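Local atomic coordinates of STM4351 (Salmonella enterica, PDB entry 2Y7I), a protein that binds arginine with high specificity in the periplasm, as a member of the family 3 bacterial solute-binding proteins, and probably delivers it for uptake. Residues G102-H105 with D109-G112; T147-N152 with P172-M177; Q124-D129 with E179-P184. One frame throughout, in Å; residues are numbered along the deposited sequence.

Contact 1 (G102-H105 with D109-G112); sequences GAYH and DLKG
Tyr104 lays one face of its ring over the methyl CD2 of Leu110, a CH-pi contact within the connection between strand 95-100 and strand 114-118. These two strands belong to the five-stranded sheet of a lobe of the type II periplasmic-binding-protein fold, and the contact draws the two ends of a short turn together. The evidence for face-on packing is direct: CD2 of Leu110 lies 3.6 Å from the centroid of the Tyr104 ring, and the line joining them is tilted by only 8° from the ring normal, which puts the methyl over the middle of the ring. The leucine side chain runs roughly perpendicular to that of the tyrosine. With its chi1 of -61°, Tyr104 sets CG beside its own backbone N and anti to its carbonyl carbon, and the ring reaches across to the 109-112 side. Asp109 meets the same ring at its rim: its carbonyl O approaches CE1 of Tyr104 to 3.3 Å, and its CB sits in the ring plane, 3.8 Å from CD1 of Tyr104. The phenol oxygen is engaged beyond this turn, hydrogen-bonded to Glu155, while Leu110 also packs on Ile134. The ring is thereby contacted on a face and an edge and held at its hydroxyl.

A polar closure accompanies the packing. Asp109 OD2 receives hydrogen bonds from two consecutive amides, His105 N and Thr106 N, an arrangement that fixes the carboxylate against the start of the turn. The His105 imidazole turns to Asp178 through ND1. In the bond from His105 N, OD2 of Asp109 uses its anti lone pair, at 3.0 Å with an N-H...O angle of 149°.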
ATOM      1  N   GLY A 102      20.929  23.947  16.685  1.00 20.84           N
ATOM      2  CA  GLY A 102      21.266  24.231  18.087  1.00 21.57           C
ATOM      3  C   GLY A 102      20.657  25.491  18.676  1.00 20.64           C
ATOM      4  O   GLY A 102      20.799  25.737  19.869  1.00 21.93           O
ATOM      5  N   ALA A 103      19.967  26.292  17.865  1.00 20.00           N
ATOM      6  CA  ALA A 103      19.475  27.591  18.336  1.00 19.80           C
ATOM      7  C   ALA A 103      18.211  27.517  19.203  1.00 19.19           C
ATOM      8  O   ALA A 103      17.988  28.391  20.061  1.00 19.73           O
ATOM      9  CB  ALA A 103      19.277  28.568  17.160  1.00 19.99           C
ATOM     10  N   TYR A 104      17.394  26.489  18.967  1.00 17.85           N
ATOM     11  CA  TYR A 104      16.124  26.274  19.675  1.00 16.74           C
ATOM     12  C   TYR A 104      15.956  24.770  19.893  1.00 16.73           C
ATOM     13  O   TYR A 104      16.374  23.958  19.048  1.00 15.71           O
ATOM     14  CB  TYR A 104      14.918  26.866  18.893  1.00 16.01           C
ATOM     15  CG  TYR A 104      15.031  28.373  18.684  1.00 16.58           C
ATOM     16  CD1 TYR A 104      14.671  29.269  19.698  1.00 15.93           C
ATOM     17  CD2 TYR A 104      15.550  28.892  17.492  1.00 16.26           C
ATOM     18  CE1 TYR A 104      14.815  30.656  19.525  1.00 17.28           C
ATOM     19  CE2 TYR A 104      15.688  30.259  17.307  1.00 16.07           C
ATOM     20  CZ  TYR A 104      15.319  31.134  18.330  1.00 18.48           C
ATOM     21  OH  TYR A 104      15.467  32.491  18.160  1.00 19.50           O
ATOM     22  N   HIS A 105      15.363  24.409  21.031  1.00 16.01           N
ATOM     23  CA  HIS A 105      15.048  23.013  21.336  1.00 16.65           C
ATOM     24  C   HIS A 105      13.540  22.790  21.410  1.00 16.23           C
ATOM     25  O   HIS A 105      13.038  21.738  21.017  1.00 16.35           O
ATOM     26  CB  HIS A 105      15.676  22.599  22.674  1.00 16.88           C
ATOM     27  CG  HIS A 105      17.162  22.431  22.626  1.00 18.37           C
ATOM     28  ND1 HIS A 105      17.773  21.196  22.634  1.00 17.69           N
ATOM     29  CD2 HIS A 105      18.163  23.344  22.583  1.00 18.01           C
ATOM     30  CE1 HIS A 105      19.085  21.352  22.590  1.00 19.99           C
ATOM     31  NE2 HIS A 105      19.348  22.646  22.560  1.00 19.79           N
ATOM     32  N   ASP A 109      11.111  27.782  23.787  1.00 18.30           N
ATOM     33  CA  ASP A 109      12.310  28.530  23.385  1.00 18.29           C
ATOM     34  C   ASP A 109      12.004  29.546  22.277  1.00 17.81           C
ATOM     35  O   ASP A 109      12.719  30.533  22.123  1.00 18.18           O
ATOM     36  CB  ASP A 109      13.419  27.588  22.894  1.00 17.89           C
ATOM     37  CG  ASP A 109      13.969  26.690  23.982  1.00 19.16           C
ATOM     38  OD1 ASP A 109      13.892  27.039  25.181  1.00 18.55           O
ATOM     39  OD2 ASP A 109      14.494  25.613  23.614  1.00 19.15           O
ATOM     40  N   LEU A 110      10.950  29.293  21.508  1.00 17.19           N
ATOM     41  CA  LEU A 110      10.554  30.183  20.417  1.00 17.38           C
ATOM     42  C   LEU A 110       9.630  31.327  20.841  1.00 18.06           C
ATOM     43  O   LEU A 110       9.116  32.060  19.993  1.00 17.76           O
ATOM     44  CB  LEU A 110       9.942  29.368  19.269  1.00 16.12           C
ATOM     45  CG  LEU A 110      10.985  28.603  18.440  1.00 16.04           C
ATOM     46  CD1 LEU A 110      10.314  27.469  17.659  1.00 14.83           C
ATOM     47  CD2 LEU A 110      11.681  29.565  17.494  1.00 16.50           C
ATOM     48  N   LYS A 111       9.431  31.490  22.151  1.00 19.57           N
ATOM     49  CA  LYS A 111       8.563  32.557  22.671  1.00 21.12           C
ATOM     50  C   LYS A 111       8.960  33.926  22.079  1.00 20.99           C
ATOM     51  O   LYS A 111      10.120  34.329  22.161  1.00 21.29           O
ATOM     52  CB  LYS A 111       8.609  32.590  24.208  1.00 22.18           C
ATOM     53  CG  LYS A 111       7.516  33.449  24.849  1.00 25.13           C
ATOM     54  CD  LYS A 111       7.755  33.664  26.343  1.00 28.00           C
ATOM     55  CE  LYS A 111       6.808  34.727  26.899  1.00 30.23           C
ATOM     56  NZ  LYS A 111       7.156  35.115  28.305  1.00 32.09           N
ATOM     57  N   GLY A 112       7.998  34.616  21.472  1.00 21.41           N
ATOM     58  CA  GLY A 112       8.233  35.960  20.924  1.00 21.89           C
ATOM     59  C   GLY A 112       8.937  35.976  19.576  1.00 21.15           C
ATOM     60  O   GLY A 112       9.311  37.033  19.079  1.00 21.49           O
TER

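Contact 2 (T147-N152 with P172-M177); sequences TDLKNN and PDYAIM
With CG of Leu149 anti to its backbone N (chi1 176°) and CG of Tyr174 beside its own backbone N (chi1 -61°), the two side chains lie alongside, pointing opposite ways. The overlap is purely apolar. CG of Leu149 stands 3.9 Å from CE2 of Tyr174, and the methyl CD2 of Leu149 lies 4.0 Å from CD2 of the tyrosine, so the leucine branch follows one side of the ring from its outer part back toward its root.

Lys150, the next residue on the helix, meets the phenol end instead and lies crosswise to the tyrosine. Here the contact is made by the base of the lysine: its CA is 3.5 Å from OH of Tyr174, and its CG is 3.8 Å from that same oxygen. A bend at chi3, -87°, then carries the rest of the chain elsewhere, and NZ finds Asn171 OD1 as its hydrogen-bonding partner.

The helix ends just after these contacts in a Schellman motif. Asn152, with a positive phi, is the C-prime residue; its N bonds to Leu149 O at 3.1 Å, and Arg153 N returns to Asp148 O. On the strand side, Tyr174 also makes an edge-to-face contact with Trp167 of helix 161-168, on which Leu149 packs as well. Helix 142-150 connects parallel strands 135-139 and 156-160, and helix 161-168 leads from 156-160 to 174-176; the contact packs the first helix against the strand that ends the second of these beta-alpha-beta crossovers of the type II periplasmic-binding-protein fold.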
ATOM      1  N   THR A 147      13.500  30.822   2.221  1.00 19.27           N
ATOM      2  CA  THR A 147      14.302  31.986   1.863  1.00 20.10           C
ATOM      3  C   THR A 147      14.368  32.977   3.022  1.00 19.96           C
ATOM      4  O   THR A 147      15.441  33.486   3.361  1.00 20.52           O
ATOM      5  CB  THR A 147      13.752  32.681   0.592  1.00 20.74           C
ATOM      6  OG1 THR A 147      13.744  31.741  -0.486  1.00 21.50           O
ATOM      7  CG2 THR A 147      14.613  33.878   0.201  1.00 22.66           C
ATOM      8  N   ASP A 148      13.214  33.245   3.622  1.00 19.15           N
ATOM      9  CA  ASP A 148      13.128  34.170   4.747  1.00 19.80           C
ATOM     10  C   ASP A 148      13.814  33.654   6.005  1.00 19.25           C
ATOM     11  O   ASP A 148      14.331  34.442   6.796  1.00 20.43           O
ATOM     12  CB  ASP A 148      11.674  34.526   5.034  1.00 19.47           C
ATOM     13  CG  ASP A 148      11.176  35.675   4.164  1.00 22.15           C
ATOM     14  OD1 ASP A 148      11.875  36.064   3.202  1.00 23.73           O
ATOM     15  OD2 ASP A 148      10.082  36.202   4.448  1.00 23.57           O
ATOM     16  N   LEU A 149      13.814  32.338   6.196  1.00 18.06           N
ATOM     17  CA  LEU A 149      14.585  31.730   7.281  1.00 17.57           C
ATOM     18  C   LEU A 149      16.085  31.965   7.080  1.00 18.96           C
ATOM     19  O   LEU A 149      16.793  32.371   7.999  1.00 19.13           O
ATOM     20  CB  LEU A 149      14.284  30.228   7.386  1.00 16.71           C
ATOM     21  CG  LEU A 149      15.074  29.384   8.399  1.00 16.43           C
ATOM     22  CD1 LEU A 149      14.831  29.822   9.847  1.00 16.70           C
ATOM     23  CD2 LEU A 149      14.770  27.913   8.236  1.00 15.61           C
ATOM     24  N   LYS A 150      16.555  31.729   5.862  1.00 20.14           N
ATOM     25  CA  LYS A 150      17.968  31.850   5.546  1.00 21.92           C
ATOM     26  C   LYS A 150      18.495  33.282   5.613  1.00 23.35           C
ATOM     27  O   LYS A 150      19.664  33.500   5.944  1.00 23.66           O
ATOM     28  CB  LYS A 150      18.265  31.210   4.194  1.00 22.89           C
ATOM     29  CG  LYS A 150      18.229  29.682   4.260  1.00 23.35           C
ATOM     30  CD  LYS A 150      19.056  29.033   3.179  1.00 27.11           C
ATOM     31  CE  LYS A 150      18.267  28.854   1.898  1.00 30.00           C
ATOM     32  NZ  LYS A 150      18.845  27.729   1.077  1.00 31.79           N
ATOM     33  N   ASN A 151      17.609  34.235   5.318  0.50 23.32           N
ATOM     34  CA  ASN A 151      17.902  35.670   5.386  0.50 24.82           C
ATOM     35  C   ASN A 151      17.658  36.270   6.776  0.50 24.77           C
ATOM     36  O   ASN A 151      17.680  37.488   6.938  0.50 25.34           O
ATOM     37  CB  ASN A 151      17.073  36.429   4.342  0.50 24.95           C
ATOM     38  CG  ASN A 151      17.632  36.290   2.930  0.50 25.91           C
ATOM     39  OD1 ASN A 151      16.890  36.315   1.946  0.50 25.58           O
ATOM     40  ND2 ASN A 151      18.946  36.140   2.828  0.50 26.07           N
ATOM     41  N   ASN A 152      17.425  35.405   7.765  1.00 24.50           N
ATOM     42  CA  ASN A 152      17.130  35.809   9.156  1.00 25.20           C
ATOM     43  C   ASN A 152      15.859  36.621   9.417  1.00 24.98           C
ATOM     44  O   ASN A 152      15.741  37.294  10.445  1.00 25.29           O
ATOM     45  CB  ASN A 152      18.350  36.477   9.825  1.00 27.43           C
ATOM     46  CG  ASN A 152      19.208  35.487  10.570  1.00 29.96           C
ATOM     47  OD1 ASN A 152      20.278  35.105  10.098  1.00 34.89           O
ATOM     48  ND2 ASN A 152      18.734  35.041  11.735  1.00 33.32           N
ATOM     49  N   PRO A 172      22.852  22.225   5.811  1.00 23.43           N
ATOM     50  CA  PRO A 172      23.334  21.606   7.052  1.00 23.60           C
ATOM     51  C   PRO A 172      23.571  22.584   8.215  1.00 23.36           C
ATOM     52  O   PRO A 172      23.842  22.140   9.328  1.00 23.30           O
ATOM     53  CB  PRO A 172      24.635  20.917   6.621  1.00 25.51           C
ATOM     54  CG  PRO A 172      25.136  21.749   5.480  1.00 26.06           C
ATOM     55  CD  PRO A 172      23.882  22.195   4.751  1.00 24.50           C
ATOM     56  N   ASP A 173      23.445  23.891   7.979  1.00 22.57           N
ATOM     57  CA  ASP A 173      23.519  24.857   9.084  1.00 22.68           C
ATOM     58  C   ASP A 173      22.249  24.845   9.938  1.00 20.90           C
ATOM     59  O   ASP A 173      22.202  25.454  11.007  1.00 20.82           O
ATOM     60  CB  ASP A 173      23.782  26.273   8.569  1.00 23.10           C
ATOM     61  CG  ASP A 173      25.196  26.462   8.075  1.00 26.00           C
ATOM     62  OD1 ASP A 173      26.021  25.526   8.210  1.00 27.59           O
ATOM     63  OD2 ASP A 173      25.487  27.565   7.555  1.00 26.50           O
ATOM     64  N   TYR A 174      21.226  24.154   9.447  1.00 19.33           N
ATOM     65  CA  TYR A 174      19.912  24.115  10.070  1.00 18.45           C
ATOM     66  C   TYR A 174      19.645  22.706  10.591  1.00 18.11           C
ATOM     67  O   TYR A 174      20.381  21.783  10.251  1.00 18.08           O
ATOM     68  CB  TYR A 174      18.854  24.578   9.051  1.00 17.56           C
ATOM     69  CG  TYR A 174      19.137  26.007   8.630  1.00 19.52           C
ATOM     70  CD1 TYR A 174      20.080  26.287   7.637  1.00 19.85           C
ATOM     71  CD2 TYR A 174      18.521  27.075   9.276  1.00 19.38           C
ATOM     72  CE1 TYR A 174      20.371  27.603   7.273  1.00 21.97           C
ATOM     73  CE2 TYR A 174      18.804  28.387   8.923  1.00 20.93           C
ATOM     74  CZ  TYR A 174      19.731  28.643   7.930  1.00 22.68           C
ATOM     75  OH  TYR A 174      20.013  29.948   7.591  1.00 25.12           O
ATOM     76  N   ALA A 175      18.619  22.545  11.430  1.00 17.14           N
ATOM     77  CA  ALA A 175      18.280  21.228  11.987  1.00 16.99           C
ATOM     78  C   ALA A 175      16.832  21.193  12.417  1.00 15.96           C
ATOM     79  O   ALA A 175      16.249  22.225  12.759  1.00 14.62           O
ATOM     80  CB  ALA A 175      19.185  20.866  13.175  1.00 18.04           C
ATOM     81  N   ILE A 176      16.260  19.989  12.399  1.00 16.39           N
ATOM     82  CA  ILE A 176      14.945  19.757  12.954  1.00 15.61           C
ATOM     83  C   ILE A 176      15.035  19.981  14.469  1.00 16.15           C
ATOM     84  O   ILE A 176      15.914  19.424  15.146  1.00 17.88           O
ATOM     85  CB  ILE A 176      14.424  18.325  12.642  1.00 16.70           C
ATOM     86  CG1 ILE A 176      14.049  18.187  11.158  1.00 17.07           C
ATOM     87  CG2 ILE A 176      13.199  17.987  13.527  1.00 14.61           C
ATOM     88  CD1 ILE A 176      13.772  16.721  10.709  1.00 19.09           C
ATOM     89  N   MET A 177      14.122  20.797  14.980  1.00 15.73           N
ATOM     90  CA  MET A 177      14.059  21.126  16.392  1.00 15.85           C
ATOM     91  C   MET A 177      13.618  19.914  17.202  1.00 16.63           C
ATOM     92  O   MET A 177      12.832  19.092  16.724  1.00 16.21           O
ATOM     93  CB  MET A 177      13.127  22.321  16.597  1.00 15.28           C
ATOM     94  CG  MET A 177      13.263  23.001  17.947  1.00 15.84           C
ATOM     95  SD  MET A 177      12.140  24.413  18.141  1.00 16.81           S
ATOM     96  CE  MET A 177      10.599  23.528  18.415  1.00 16.61           C
TER

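Contact 3 (Q124-D129 with E179-P184); sequences QRYLQD and ERASDP. With ACT (acetate ion), chain G.
Apolar contact joins the two segments, and Tyr126 carries it. The CB of Ala181 sits over one face of the tyrosine ring, 4.0 Å from its centroid and 27° off the normal, a CH-pi contact displaced from the centre; the displacement runs toward CE2 of Tyr126, which is 3.6 Å from that methyl. Asp183 adds a lighter touch, made by its CB, 4.1 Å from CE1 of Tyr126. Anti placement of CG relative to the backbone N of Tyr126 (chi1 174°) sends the ring out from the helix toward both residues.

The polar groups bond beyond this pairing. The Tyr126 hydroxyl is hydrogen-bonded to Gln131 NE2, and OD1 of Asp183 to the amide of Asp185. Arg125, one residue before the tyrosine, gives NE to OXT of an acetate ion, probably from the crystallisation liquor and also held by Thr76 OG1, at 2.8 Å and 138°, with the oxygen near the guanidinium plane.

Within the helix, Arg125 and Asp129 are linked by charge alone: NH1 of Arg125 and OD2 of Asp129 form a long salt bridge of 3.8 Å, with OD2 far from the plane of the guanidinium, so no N-H is aimed at it.

Helix 122-130 connects the parallel neighbours 114-118 and 135-139, a beta-alpha-beta crossover of the type II periplasmic-binding-protein fold, and the contact ties it to the loop after strand 174-176. Ala181 of that loop pairs through its backbone with Ala95 of strand 95-100 and packs on Phe158 of strand 156-160, where Leu127 of the helix also rests.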
ATOM      1  N   GLN A 124      -0.533  25.816  10.290  1.00 13.63           N
ATOM      2  CA  GLN A 124      -0.991  27.153  10.607  1.00 14.39           C
ATOM      3  C   GLN A 124      -2.004  27.102  11.749  1.00 15.63           C
ATOM      4  O   GLN A 124      -1.904  27.873  12.703  1.00 15.07           O
ATOM      5  CB  GLN A 124      -1.609  27.818   9.372  1.00 14.73           C
ATOM      6  CG  GLN A 124      -2.261  29.170   9.650  1.00 15.87           C
ATOM      7  CD  GLN A 124      -2.749  29.841   8.367  1.00 16.84           C
ATOM      8  OE1 GLN A 124      -3.601  29.301   7.651  1.00 17.53           O
ATOM      9  NE2 GLN A 124      -2.212  31.027   8.082  1.00 17.74           N
ATOM     10  N   ARG A 125      -2.960  26.178  11.658  1.00 16.04           N
ATOM     11  CA  ARG A 125      -4.007  26.067  12.668  1.00 17.46           C
ATOM     12  C   ARG A 125      -3.417  25.651  14.017  1.00 17.52           C
ATOM     13  O   ARG A 125      -3.738  26.254  15.052  1.00 18.12           O
ATOM     14  CB  ARG A 125      -5.115  25.106  12.222  1.00 18.22           C
ATOM     15  CG  ARG A 125      -6.373  25.198  13.078  1.00 22.12           C
ATOM     16  CD  ARG A 125      -7.546  24.415  12.473  1.00 26.17           C
ATOM     17  NE  ARG A 125      -7.436  22.963  12.659  1.00 27.01           N
ATOM     18  CZ  ARG A 125      -7.904  22.295  13.713  1.00 29.21           C
ATOM     19  NH1 ARG A 125      -8.499  22.938  14.713  1.00 28.90           N
ATOM     20  NH2 ARG A 125      -7.767  20.974  13.772  1.00 29.57           N
ATOM     21  N   TYR A 126      -2.538  24.649  13.997  1.00 16.15           N
ATOM     22  CA  TYR A 126      -1.856  24.218  15.217  1.00 16.62           C
ATOM     23  C   TYR A 126      -1.129  25.360  15.923  1.00 17.03           C
ATOM     24  O   TYR A 126      -1.336  25.559  17.124  1.00 17.54           O
ATOM     25  CB  TYR A 126      -0.894  23.028  14.996  1.00 15.68           C
ATOM     26  CG  TYR A 126      -0.106  22.731  16.255  1.00 17.05           C
ATOM     27  CD1 TYR A 126      -0.684  22.041  17.325  1.00 18.92           C
ATOM     28  CD2 TYR A 126       1.190  23.207  16.405  1.00 18.23           C
ATOM     29  CE1 TYR A 126       0.027  21.805  18.500  1.00 20.38           C
ATOM     30  CE2 TYR A 126       1.906  22.981  17.571  1.00 19.00           C
ATOM     31  CZ  TYR A 126       1.319  22.286  18.613  1.00 19.79           C
ATOM     32  OH  TYR A 126       2.038  22.075  19.760  1.00 21.65           O
ATOM     33  N   LEU A 127      -0.261  26.082  15.201  1.00 16.66           N
ATOM     34  CA  LEU A 127       0.508  27.169  15.836  1.00 17.96           C
ATOM     35  C   LEU A 127      -0.381  28.281  16.362  1.00 18.70           C
ATOM     36  O   LEU A 127      -0.140  28.813  17.453  1.00 18.95           O
ATOM     37  CB  LEU A 127       1.537  27.777  14.892  1.00 17.53           C
ATOM     38  CG  LEU A 127       3.013  27.372  14.862  1.00 19.95           C
ATOM     39  CD1 LEU A 127       3.840  28.651  14.633  1.00 20.32           C
ATOM     40  CD2 LEU A 127       3.528  26.633  16.104  1.00 20.37           C
ATOM     41  N   GLN A 128      -1.398  28.641  15.578  1.00 18.98           N
ATOM     42  CA  GLN A 128      -2.336  29.698  15.980  1.00 20.54           C
ATOM     43  C   GLN A 128      -3.093  29.335  17.247  1.00 21.43           C
ATOM     44  O   GLN A 128      -3.344  30.197  18.089  1.00 22.11           O
ATOM     45  CB  GLN A 128      -3.316  30.030  14.840  1.00 21.04           C
ATOM     46  CG  GLN A 128      -2.689  30.923  13.769  1.00 22.31           C
ATOM     47  CD  GLN A 128      -3.559  31.127  12.531  1.00 25.05           C
ATOM     48  OE1 GLN A 128      -3.158  31.827  11.592  1.00 26.11           O
ATOM     49  NE2 GLN A 128      -4.732  30.509  12.512  1.00 23.37           N
ATOM     50  N   ASP A 129      -3.455  28.059  17.377  1.00 20.84           N
ATOM     51  CA  ASP A 129      -4.272  27.609  18.500  1.00 22.03           C
ATOM     52  C   ASP A 129      -3.469  27.259  19.729  1.00 22.22           C
ATOM     53  O   ASP A 129      -3.852  27.629  20.843  1.00 23.47           O
ATOM     54  CB  ASP A 129      -5.095  26.387  18.116  1.00 21.87           C
ATOM     55  CG  ASP A 129      -6.191  26.707  17.136  1.00 22.71           C
ATOM     56  OD1 ASP A 129      -6.453  27.900  16.892  1.00 22.85           O
ATOM     57  OD2 ASP A 129      -6.787  25.753  16.602  1.00 23.35           O
ATOM     58  N   GLU A 179      11.644  19.415  19.915  1.00 17.54           N
ATOM     59  CA  GLU A 179      10.225  19.236  20.215  1.00 17.83           C
ATOM     60  C   GLU A 179       9.419  19.216  18.925  1.00 17.59           C
ATOM     61  O   GLU A 179       9.473  20.166  18.146  1.00 16.84           O
ATOM     62  CB  GLU A 179       9.683  20.322  21.160  1.00 17.78           C
ATOM     63  CG  GLU A 179       8.219  20.059  21.560  1.00 17.54           C
ATOM     64  CD  GLU A 179       7.612  21.100  22.480  1.00 17.77           C
ATOM     65  OE1 GLU A 179       8.276  22.108  22.823  1.00 18.41           O
ATOM     66  OE2 GLU A 179       6.438  20.907  22.860  1.00 18.68           O
ATOM     67  N   ARG A 180       8.662  18.138  18.730  1.00 18.18           N
ATOM     68  CA  ARG A 180       7.770  18.008  17.595  1.00 18.55           C
ATOM     69  C   ARG A 180       6.325  18.250  18.020  1.00 18.75           C
ATOM     70  O   ARG A 180       6.014  18.259  19.214  1.00 19.15           O
ATOM     71  CB  ARG A 180       7.916  16.616  16.982  1.00 19.04           C
ATOM     72  CG  ARG A 180       9.352  16.321  16.591  1.00 20.94           C
ATOM     73  CD  ARG A 180       9.487  15.063  15.771  1.00 23.74           C
ATOM     74  NE  ARG A 180      10.879  14.883  15.369  1.00 25.78           N
ATOM     75  CZ  ARG A 180      11.278  14.130  14.348  1.00 28.94           C
ATOM     76  NH1 ARG A 180      10.387  13.471  13.605  1.00 28.92           N
ATOM     77  NH2 ARG A 180      12.571  14.033  14.076  1.00 31.06           N
ATOM     78  N   ALA A 181       5.454  18.440  17.037  1.00 18.37           N
ATOM     79  CA  ALA A 181       4.022  18.639  17.283  1.00 19.11           C
ATOM     80  C   ALA A 181       3.264  17.447  16.728  1.00 19.65           C
ATOM     81  O   ALA A 181       3.412  17.103  15.553  1.00 19.33           O
ATOM     82  CB  ALA A 181       3.536  19.922  16.633  1.00 18.26           C
ATOM     83  N   SER A 182       2.453  16.826  17.576  0.70 20.78           N
ATOM     84  CA  SER A 182       1.754  15.600  17.212  0.70 21.65           C
ATOM     85  C   SER A 182       0.278  15.618  17.598  0.70 21.81           C
ATOM     86  O   SER A 182      -0.462  14.693  17.233  0.70 21.91           O
ATOM     87  CB  SER A 182       2.442  14.389  17.855  0.70 22.54           C
ATOM     88  OG  SER A 182       3.617  14.039  17.141  0.70 24.24           O
ATOM     89  N   ASP A 183      -0.135  16.662  18.324  1.00 21.93           N
ATOM     90  CA  ASP A 183      -1.505  16.778  18.878  1.00 22.81           C
ATOM     91  C   ASP A 183      -2.544  16.174  17.923  1.00 22.75           C
ATOM     92  O   ASP A 183      -2.704  16.667  16.802  1.00 21.99           O
ATOM     93  CB  ASP A 183      -1.820  18.253  19.188  1.00 23.32           C
ATOM     94  CG  ASP A 183      -3.173  18.454  19.883  1.00 25.15           C
ATOM     95  OD1 ASP A 183      -4.090  17.615  19.731  1.00 25.81           O
ATOM     96  OD2 ASP A 183      -3.329  19.480  20.579  1.00 27.55           O
ATOM     97  N   PRO A 184      -3.232  15.091  18.346  1.00 23.74           N
ATOM     98  CA  PRO A 184      -4.124  14.411  17.395  1.00 23.99           C
ATOM     99  C   PRO A 184      -5.418  15.168  17.050  1.00 24.12           C
ATOM    100  O   PRO A 184      -6.174  14.721  16.194  1.00 24.37           O
ATOM    101  CB  PRO A 184      -4.422  13.073  18.081  1.00 25.17           C
ATOM    102  CG  PRO A 184      -4.231  13.341  19.536  1.00 26.40           C
ATOM    103  CD  PRO A 184      -3.124  14.353  19.623  1.00 24.88           C
TER
HETATM  104  C   ACT G1249      -7.372  22.184   9.095  1.00 25.58           C
HETATM  105  O   ACT G1249      -8.229  21.871   8.244  1.00 25.00           O
HETATM  106  OXT ACT G1249      -7.449  21.591  10.201  1.00 25.78           O
HETATM  107  CH3 ACT G1249      -6.310  23.202   8.801  1.00 25.35           C

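How the contacts relate
From the N terminus, contact 1 closes first, shutting a short turn between strands 95-100 and 114-118 before the others open. Contact 3 opens on helix 122-130, contact 2 on helix 142-150; contact 2 closes at 172-177 and contact 3 only afterwards, at 179-184, so the shorter loop lies wholly within the longer one. The three share one lobe. Contact 1 touches both others: CG of Met177 packs 3.3 Å from His105 O, and His105 O probably accepts a hydrogen bond from Glu179 N. The chain through 172-184 therefore serves all three, linking the 102-112 turn with helices 122-130 and 142-150.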